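Local structure of DNA replication regulator protein HobA (Helicobacter pylori, 2UVP) at residues 20-32 with 159-171. The protein is required for the initiation of DNA replication, where it increases binding of the initiator DnaA to the oriC region. Residues are numbered along the deposited sequence; the frame is centred on the assembly and turned at random.
Sequences DQGEFIAQQSGWL and SLLDYKLLQLFKL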
loop_
_atom_site.group_PDB
_atom_site.type_symbol
_atom_site.label_atom_id
_atom_site.label_comp_id
_atom_site.label_asym_id
_atom_site.label_seq_id
_atom_site.Cartn_x
_atom_site.Cartn_y
_atom_site.Cartn_z
ATOM N N ASP A 20 -31.680 -18.507 -9.062
ATOM C CA ASP A 20 -32.266 -17.226 -8.732
ATOM C C ASP A 20 -31.261 -16.082 -8.995
ATOM O O ASP A 20 -31.633 -15.015 -9.466
ATOM C CB ASP A 20 -32.724 -17.199 -7.267
ATOM C CG ASP A 20 -33.953 -18.073 -7.001
ATOM O OD1 ASP A 20 -34.599 -18.540 -7.964
ATOM O OD2 ASP A 20 -34.271 -18.290 -5.802
ATOM N N GLN A 21 -29.991 -16.326 -8.685
ATOM C CA GLN A 21 -28.970 -15.292 -8.842
ATOM C C GLN A 21 -28.884 -14.850 -10.312
ATOM O O GLN A 21 -28.877 -13.653 -10.630
ATOM C CB GLN A 21 -27.621 -15.847 -8.353
ATOM C CG GLN A 21 -26.500 -14.828 -8.283
ATOM C CD GLN A 21 -25.180 -15.515 -7.995
ATOM O OE1 GLN A 21 -24.860 -16.553 -8.588
ATOM N NE2 GLN A 21 -24.398 -14.927 -7.105
ATOM N N GLY A 22 -28.850 -15.826 -11.208
ATOM C CA GLY A 22 -28.703 -15.538 -12.631
ATOM C C GLY A 22 -29.988 -14.918 -13.170
ATOM O O GLY A 22 -29.942 -14.041 -14.012
ATOM N N GLU A 23 -31.138 -15.359 -12.653
ATOM C CA GLU A 23 -32.425 -14.821 -13.111
ATOM C C GLU A 23 -32.570 -13.345 -12.764
ATOM O O GLU A 23 -33.041 -12.543 -13.580
ATOM C CB GLU A 23 -33.593 -15.678 -12.576
ATOM C CG GLU A 23 -33.663 -17.033 -13.296
ATOM C CD GLU A 23 -34.833 -17.930 -12.859
ATOM O OE1 GLU A 23 -35.601 -17.529 -11.950
ATOM O OE2 GLU A 23 -34.962 -19.046 -13.428
ATOM N N PHE A 24 -32.095 -12.960 -11.582
ATOM C CA PHE A 24 -32.163 -11.564 -11.177
ATOM C C PHE A 24 -31.188 -10.709 -11.997
ATOM O O PHE A 24 -31.546 -9.613 -12.437
ATOM C CB PHE A 24 -31.952 -11.413 -9.666
ATOM C CG PHE A 24 -32.251 -10.033 -9.147
ATOM C CD1 PHE A 24 -33.507 -9.448 -9.338
ATOM C CD2 PHE A 24 -31.275 -9.317 -8.444
ATOM C CE1 PHE A 24 -33.782 -8.150 -8.849
ATOM C CE2 PHE A 24 -31.546 -8.027 -7.934
ATOM C CZ PHE A 24 -32.803 -7.446 -8.141
ATOM N N ILE A 25 -29.971 -11.225 -12.226
ATOM C CA ILE A 25 -29.033 -10.534 -13.129
ATOM C C ILE A 25 -29.690 -10.260 -14.477
ATOM O O ILE A 25 -29.617 -9.135 -15.003
ATOM C CB ILE A 25 -27.719 -11.332 -13.284
ATOM C CG1 ILE A 25 -26.914 -11.174 -11.973
ATOM C CG2 ILE A 25 -26.907 -10.860 -14.532
ATOM C CD1 ILE A 25 -25.798 -12.234 -11.786
ATOM N N ALA A 26 -30.349 -11.280 -15.023
ATOM C CA ALA A 26 -30.981 -11.163 -16.340
ATOM C C ALA A 26 -32.086 -10.104 -16.265
ATOM O O ALA A 26 -32.205 -9.216 -17.136
ATOM C CB ALA A 26 -31.572 -12.502 -16.729
ATOM N N GLN A 27 -32.894 -10.189 -15.220
ATOM C CA GLN A 27 -34.052 -9.292 -15.086
ATOM C C GLN A 27 -33.621 -7.831 -15.109
ATOM O O GLN A 27 -34.246 -6.989 -15.756
ATOM C CB GLN A 27 -34.781 -9.579 -13.788
ATOM C CG GLN A 27 -36.049 -8.762 -13.624
ATOM C CD GLN A 27 -36.673 -8.962 -12.275
ATOM O OE1 GLN A 27 -37.609 -9.762 -12.133
ATOM N NE2 GLN A 27 -36.193 -8.242 -11.291
ATOM N N GLN A 28 -32.547 -7.536 -14.386
ATOM C CA GLN A 28 -32.083 -6.165 -14.191
ATOM C C GLN A 28 -31.072 -5.718 -15.227
ATOM O O GLN A 28 -30.582 -4.585 -15.175
ATOM C CB GLN A 28 -31.491 -6.031 -12.785
ATOM C CG GLN A 28 -32.547 -6.271 -11.688
ATOM C CD GLN A 28 -33.759 -5.322 -11.836
ATOM O OE1 GLN A 28 -34.924 -5.736 -11.670
ATOM N NE2 GLN A 28 -33.488 -4.066 -12.168
ATOM N N SER A 29 -30.792 -6.605 -16.176
ATOM C CA SER A 29 -29.700 -6.407 -17.126
ATOM C C SER A 29 -29.910 -5.230 -18.090
ATOM O O SER A 29 -28.946 -4.753 -18.688
ATOM C CB SER A 29 -29.461 -7.688 -17.939
ATOM O OG SER A 29 -30.513 -7.924 -18.869
ATOM N N GLY A 30 -31.162 -4.787 -18.266
ATOM C CA GLY A 30 -31.433 -3.634 -19.139
ATOM C C GLY A 30 -31.529 -2.304 -18.407
ATOM O O GLY A 30 -31.969 -1.313 -18.981
ATOM N N TRP A 31 -31.053 -2.260 -17.162
ATOM C CA TRP A 31 -31.184 -1.087 -16.306
ATOM C C TRP A 31 -30.578 0.162 -16.961
ATOM O O TRP A 31 -31.102 1.263 -16.808
ATOM C CB TRP A 31 -30.527 -1.345 -14.933
ATOM C CG TRP A 31 -29.024 -1.312 -14.990
ATOM C CD1 TRP A 31 -28.193 -2.333 -15.358
ATOM C CD2 TRP A 31 -28.174 -0.180 -14.710
ATOM N NE1 TRP A 31 -26.873 -1.908 -15.315
ATOM C CE2 TRP A 31 -26.837 -0.598 -14.923
ATOM C CE3 TRP A 31 -28.411 1.144 -14.294
ATOM C CZ2 TRP A 31 -25.741 0.257 -14.727
ATOM C CZ3 TRP A 31 -27.314 2.005 -14.098
ATOM C CH2 TRP A 31 -25.997 1.549 -14.313
ATOM N N LEU A 32 -29.480 -0.002 -17.695
ATOM C CA LEU A 32 -28.791 1.172 -18.241
ATOM C C LEU A 32 -29.580 1.849 -19.365
ATOM O O LEU A 32 -29.435 3.037 -19.588
ATOM C CB LEU A 32 -27.354 0.824 -18.649
ATOM C CG LEU A 32 -26.368 1.977 -18.909
ATOM C CD1 LEU A 32 -26.414 3.055 -17.842
ATOM C CD2 LEU A 32 -24.952 1.333 -19.019
ATOM N N SER A 159 -28.470 -4.298 -4.549
ATOM C CA SER A 159 -27.672 -5.522 -4.397
ATOM C C SER A 159 -26.795 -5.783 -5.628
ATOM O O SER A 159 -25.852 -6.550 -5.521
ATOM C CB SER A 159 -28.525 -6.747 -4.106
ATOM O OG SER A 159 -29.388 -7.021 -5.199
ATOM N N LEU A 160 -27.141 -5.171 -6.773
ATOM C CA LEU A 160 -26.373 -5.321 -8.026
ATOM C C LEU A 160 -25.358 -4.212 -8.297
ATOM O O LEU A 160 -24.723 -4.191 -9.360
ATOM C CB LEU A 160 -27.312 -5.545 -9.237
ATOM C CG LEU A 160 -28.249 -6.756 -9.111
ATOM C CD1 LEU A 160 -29.167 -6.795 -10.345
ATOM C CD2 LEU A 160 -27.492 -8.085 -9.010
ATOM N N LEU A 161 -25.189 -3.312 -7.314
ATOM C CA LEU A 161 -24.290 -2.170 -7.458
ATOM C C LEU A 161 -22.918 -2.564 -8.004
ATOM O O LEU A 161 -22.402 -1.913 -8.918
ATOM C CB LEU A 161 -24.133 -1.433 -6.129
ATOM C CG LEU A 161 -23.139 -0.263 -6.226
ATOM C CD1 LEU A 161 -23.677 0.854 -7.156
ATOM C CD2 LEU A 161 -22.821 0.255 -4.819
ATOM N N ASP A 162 -22.316 -3.599 -7.418
ATOM C CA ASP A 162 -20.941 -3.962 -7.808
ATOM C C ASP A 162 -20.855 -4.286 -9.316
ATOM O O ASP A 162 -19.922 -3.867 -9.989
ATOM C CB ASP A 162 -20.445 -5.124 -6.952
ATOM C CG ASP A 162 -20.330 -4.755 -5.475
ATOM O OD1 ASP A 162 -20.341 -3.542 -5.144
ATOM O OD2 ASP A 162 -20.231 -5.679 -4.644
ATOM N N TYR A 163 -21.835 -5.023 -9.844
ATOM C CA TYR A 163 -21.863 -5.282 -11.277
ATOM C C TYR A 163 -22.039 -4.002 -12.099
ATOM O O TYR A 163 -21.398 -3.834 -13.151
ATOM C CB TYR A 163 -23.038 -6.204 -11.605
ATOM C CG TYR A 163 -23.055 -7.547 -10.896
ATOM C CD1 TYR A 163 -22.278 -8.606 -11.356
ATOM C CD2 TYR A 163 -23.909 -7.769 -9.821
ATOM C CE1 TYR A 163 -22.333 -9.872 -10.748
ATOM C CE2 TYR A 163 -23.972 -9.022 -9.192
ATOM C CZ TYR A 163 -23.179 -10.065 -9.663
ATOM O OH TYR A 163 -23.286 -11.307 -9.075
ATOM N N LYS A 164 -22.905 -3.106 -11.633
ATOM C CA LYS A 164 -23.174 -1.865 -12.351
ATOM C C LYS A 164 -21.927 -1.006 -12.430
ATOM O O LYS A 164 -21.659 -0.364 -13.444
ATOM C CB LYS A 164 -24.316 -1.099 -11.664
ATOM C CG LYS A 164 -25.650 -1.860 -11.766
ATOM C CD LYS A 164 -26.863 -1.042 -11.225
ATOM C CE LYS A 164 -28.111 -1.952 -11.327
ATOM N NZ LYS A 164 -29.324 -1.308 -10.781
ATOM N N LEU A 165 -21.137 -1.019 -11.362
ATOM C CA LEU A 165 -19.868 -0.287 -11.396
ATOM C C LEU A 165 -18.956 -0.808 -12.524
ATOM O O LEU A 165 -18.413 -0.022 -13.290
ATOM C CB LEU A 165 -19.171 -0.334 -10.034
ATOM C CG LEU A 165 -19.854 0.472 -8.910
ATOM C CD1 LEU A 165 -19.182 0.188 -7.580
ATOM C CD2 LEU A 165 -19.830 1.983 -9.223
ATOM N N LEU A 166 -18.791 -2.125 -12.609
ATOM C CA LEU A 166 -18.008 -2.729 -13.697
ATOM C C LEU A 166 -18.570 -2.331 -15.056
ATOM O O LEU A 166 -17.830 -2.022 -15.997
ATOM C CB LEU A 166 -17.981 -4.257 -13.574
ATOM C CG LEU A 166 -17.331 -4.838 -12.325
ATOM C CD1 LEU A 166 -17.292 -6.340 -12.480
ATOM C CD2 LEU A 166 -15.919 -4.295 -12.156
ATOM N N GLN A 167 -19.894 -2.372 -15.153
ATOM C CA GLN A 167 -20.551 -2.153 -16.424
ATOM C C GLN A 167 -20.333 -0.695 -16.874
ATOM O O GLN A 167 -20.031 -0.423 -18.051
ATOM C CB GLN A 167 -22.028 -2.482 -16.284
ATOM C CG GLN A 167 -22.718 -2.495 -17.632
ATOM C CD GLN A 167 -24.212 -2.730 -17.509
ATOM O OE1 GLN A 167 -24.702 -3.186 -16.473
ATOM N NE2 GLN A 167 -24.948 -2.349 -18.553
ATOM N N LEU A 168 -20.448 0.239 -15.932
ATOM C CA LEU A 168 -20.203 1.660 -16.265
ATOM C C LEU A 168 -18.737 1.901 -16.623
ATOM O O LEU A 168 -18.430 2.685 -17.528
ATOM C CB LEU A 168 -20.604 2.568 -15.109
ATOM C CG LEU A 168 -22.120 2.629 -14.851
ATOM C CD1 LEU A 168 -22.330 3.228 -13.472
ATOM C CD2 LEU A 168 -22.882 3.414 -15.988
ATOM N N PHE A 169 -17.823 1.247 -15.908
ATOM C CA PHE A 169 -16.434 1.391 -16.299
ATOM C C PHE A 169 -16.196 0.902 -17.712
ATOM O O PHE A 169 -15.512 1.541 -18.510
ATOM C CB PHE A 169 -15.467 0.644 -15.371
ATOM C CG PHE A 169 -14.058 0.813 -15.820
ATOM C CD1 PHE A 169 -13.373 1.971 -15.482
ATOM C CD2 PHE A 169 -13.458 -0.119 -16.672
ATOM C CE1 PHE A 169 -12.058 2.195 -15.949
ATOM C CE2 PHE A 169 -12.143 0.088 -17.158
ATOM C CZ PHE A 169 -11.448 1.260 -16.784
ATOM N N LYS A 170 -16.745 -0.260 -18.021
ATOM C CA LYS A 170 -16.531 -0.870 -19.318
ATOM C C LYS A 170 -17.152 0.011 -20.408
ATOM O O LYS A 170 -16.596 0.121 -21.513
ATOM C CB LYS A 170 -17.089 -2.282 -19.336
ATOM C CG LYS A 170 -16.196 -3.277 -18.521
ATOM C CD LYS A 170 -16.909 -4.599 -18.312
ATOM C CE LYS A 170 -16.065 -5.593 -17.448
ATOM N NZ LYS A 170 -14.681 -5.830 -18.035
ATOM N N LEU A 171 -18.267 0.662 -20.079
ATOM C CA LEU A 171 -18.868 1.618 -21.006
ATOM C C LEU A 171 -17.907 2.801 -21.225
ATOM O O LEU A 171 -17.627 3.184 -22.382
ATOM C CB LEU A 171 -20.200 2.133 -20.457
ATOM C CG LEU A 171 -20.880 3.226 -21.272
ATOM C CD1 LEU A 171 -21.264 2.711 -22.667
ATOM C CD2 LEU A 171 -22.124 3.720 -20.496
HETATM O O HOH W 1 -31.366 -2.700 -11.083
HETATM O O HOH W 2 -27.859 -2.286 -18.611
#
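The aliphatic chain of Lys164 runs obliquely over one face of the Trp31 indole, with CD of the lysine 3.7 Å from the centroid of the six-membered ring of Trp31 and only 11° off its normal, a CH-pi contact over the face. The chain of Lys164 is fully extended beyond CG, which carries its methylenes from CZ2 across to the pyrrole side. Leu32 CB covers the opposite face of the indole, while Leu168 CD2 approaches CH2 of Trp31 at 4.0 Å. Leu32 extends the apolar patch, its two methyls dividing between Leu168 and Leu171. Toward the other end, Leu160 CD1 touches both CE2 of Phe24 and CB of Gln28, the latter at 3.5 Å, and Ile25 CD1 reaches the phenol end of Tyr163.

Polar groups border this patch. Trp31 NE1 donates to Gln167 OE1 at 2.8 Å with an N-H...O angle of 160°; the oxygen lies near the indole plane, but the donor sits 42° out of the carbonyl plane, away from the lone-pair direction. Lys164 NZ makes an off-centre cation-pi contact, 4.5 Å from the centroid of the five-membered ring of Trp31, and its salt bridge goes to Asp158. One water also accepts from NZ and, weakly, from Gln28 NE2. A second water joins Ser29 O, Leu32 N and Gln167 NE2, tying the turn at 28-31 to helix 161-180.

The contact thus joins the C-terminal part of helix 10-28 and the following turn to the first half of helix 161-180. Around it, Leu165 and Leu168 pack on Trp142 of strand 139-143 in the parallel sheet, Leu166 and Phe169 touch helix 65-75, and Leu32 and Leu171 meet Tyr39 of helix 39-51.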